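Local coordinates for MOBA relate protein (PDB 2WAW) that is of unknown function but probably transfers a nucleotidyl group, as MobA-like NTP transferases do, at residues D183-D186 / D187-L191. Residues are numbered along the deposited sequence; the frame is centred on the assembly and turned at random.
Sequences DTWD and DYERL
Trp185 lays one face of its six-membered ring over the edge of the Tyr188 ring, in a T-shaped stack with the planes at 72°. Tyr188 CD2 comes within 3.7 Å of Trp185 CZ2. Both side chains leave the helix with CG anti to the backbone N (chi1 -167° and 168°), which sends the two rings the same way. Leu26 touches both, and Tyr188 OH is tied to the carbonyl of Pro27. At the indole edge, Trp185 NE1 donates to Glu189 OE2 at 3.0 Å, on the anti side of the carboxylate and somewhat out of its plane. At the start of the helix, Thr184 OG1 accepts from Asp187 N at 3.1 Å. The carboxylate of Asp187 folds back to the start of the helix. There Asp187 OD2 accepts from Asp183 N at 2.8 Å through its anti lone pair. It also accepts from Thr184 N, a longer bond from above the carboxylate plane. Arg190 forms salt bridges with Asp186 OD2 and Asp187 OD1, though the modelled distances are doubtfully short and the arginine has two conformers. The reciprocal Thr184–Asp187 bonds make a capping box, with Thr184 as N-cap of the C-terminal helix 185-197.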
loop_
_atom_site.group_PDB
_atom_site.type_symbol
_atom_site.label_atom_id
_atom_site.label_comp_id
_atom_site.label_asym_id
_atom_site.label_seq_id
_atom_site.Cartn_x
_atom_site.Cartn_y
_atom_site.Cartn_z
ATOM N N ASP A 183 4.367 12.929 0.675
ATOM C CA ASP A 183 5.807 13.040 0.394
ATOM C C ASP A 183 6.427 14.183 1.183
ATOM O O ASP A 183 7.604 14.130 1.569
ATOM C CB ASP A 183 6.072 13.359 -1.094
ATOM C CG ASP A 183 5.748 12.215 -2.032
ATOM O OD1 ASP A 183 5.776 11.038 -1.614
ATOM O OD2 ASP A 183 5.469 12.507 -3.223
ATOM N N THR A 184 5.657 15.255 1.352
ATOM C CA THR A 184 6.194 16.506 1.870
ATOM C C THR A 184 5.274 17.003 2.981
ATOM O O THR A 184 4.147 16.513 3.121
ATOM C CB THR A 184 6.207 17.601 0.785
ATOM O OG1 THR A 184 4.866 17.811 0.316
ATOM C CG2 THR A 184 7.107 17.215 -0.402
ATOM N N TRP A 185 5.738 17.978 3.762
ATOM C CA TRP A 185 4.888 18.537 4.815
ATOM C C TRP A 185 3.619 19.137 4.220
ATOM O O TRP A 185 2.516 18.972 4.765
ATOM C CB TRP A 185 5.624 19.581 5.670
ATOM C CG TRP A 185 4.817 19.871 6.893
ATOM C CD1 TRP A 185 3.914 20.879 7.049
ATOM C CD2 TRP A 185 4.764 19.090 8.094
ATOM N NE1 TRP A 185 3.321 20.796 8.293
ATOM C CE2 TRP A 185 3.819 19.702 8.950
ATOM C CE3 TRP A 185 5.440 17.934 8.540
ATOM C CZ2 TRP A 185 3.527 19.205 10.233
ATOM C CZ3 TRP A 185 5.147 17.439 9.815
ATOM C CH2 TRP A 185 4.194 18.076 10.640
ATOM N N ASP A 186 3.752 19.782 3.065
ATOM C CA ASP A 186 2.580 20.327 2.390
ATOM C C ASP A 186 1.560 19.229 2.054
ATOM O O ASP A 186 0.368 19.432 2.238
ATOM C CB ASP A 186 2.952 21.084 1.116
ATOM C CG ASP A 186 1.785 21.866 0.555
ATOM O OD1 ASP A 186 1.413 22.900 1.149
ATOM O OD2 ASP A 186 1.234 21.453 -0.484
ATOM N N ASP A 187 2.029 18.077 1.581
ATOM C CA ASP A 187 1.132 16.958 1.282
ATOM C C ASP A 187 0.336 16.555 2.543
ATOM O O ASP A 187 -0.858 16.261 2.488
ATOM C CB ASP A 187 1.933 15.739 0.846
ATOM C CG ASP A 187 2.441 15.816 -0.589
ATOM O OD1 ASP A 187 1.967 16.638 -1.383
ATOM O OD2 ASP A 187 3.309 14.996 -0.936
ATOM N N TYR A 188 1.037 16.508 3.668
ATOM C CA TYR A 188 0.434 16.127 4.950
ATOM C C TYR A 188 -0.673 17.099 5.330
ATOM O O TYR A 188 -1.763 16.674 5.690
ATOM C CB TYR A 188 1.493 16.088 6.048
ATOM C CG TYR A 188 0.897 15.981 7.433
ATOM C CD1 TYR A 188 -0.027 14.961 7.758
ATOM C CD2 TYR A 188 1.251 16.889 8.414
ATOM C CE1 TYR A 188 -0.581 14.887 9.037
ATOM C CE2 TYR A 188 0.723 16.813 9.684
ATOM C CZ TYR A 188 -0.190 15.811 9.991
ATOM O OH TYR A 188 -0.702 15.728 11.260
ATOM N N GLU A 189 -0.393 18.399 5.252
ATOM C CA GLU A 189 -1.400 19.385 5.627
ATOM C C GLU A 189 -2.610 19.312 4.718
ATOM O O GLU A 189 -3.734 19.499 5.186
ATOM C CB GLU A 189 -0.824 20.793 5.671
ATOM C CG GLU A 189 0.276 20.949 6.715
ATOM C CD GLU A 189 0.228 22.291 7.412
ATOM O OE1 GLU A 189 -0.467 23.206 6.912
ATOM O OE2 GLU A 189 0.852 22.413 8.479
ATOM N N ARG A 190 -2.387 19.008 3.428
ATOM C CA ARG A 190 -3.492 18.862 2.465
ATOM C C ARG A 190 -4.361 17.654 2.823
ATOM O O ARG A 190 -5.601 17.711 2.756
ATOM C CB ARG A 190 -2.973 18.685 1.034
ATOM C CG ARG A 190 -2.326 19.908 0.400
ATOM C CD ARG A 190 -2.000 19.607 -1.072
ATOM N NE ARG A 190 -0.632 19.990 -1.416
ATOM C CZ ARG A 190 0.317 19.145 -1.820
ATOM N NH1 ARG A 190 0.055 17.857 -1.957
ATOM N NH2 ARG A 190 1.537 19.589 -2.098
ATOM N N LEU A 191 -3.717 16.558 3.193
ATOM C CA LEU A 191 -4.449 15.379 3.594
ATOM C C LEU A 191 -5.198 15.609 4.890
ATOM O O LEU A 191 -6.297 15.232 5.026
ATOM C CB LEU A 191 -3.541 14.146 3.692
ATOM C CG LEU A 191 -4.160 12.861 4.189
ATOM C CD1 LEU A 191 -5.167 12.396 3.199
ATOM C CD2 LEU A 191 -3.055 11.835 4.412
HETATM O O HOH W 1 4.715 19.302 -1.997
#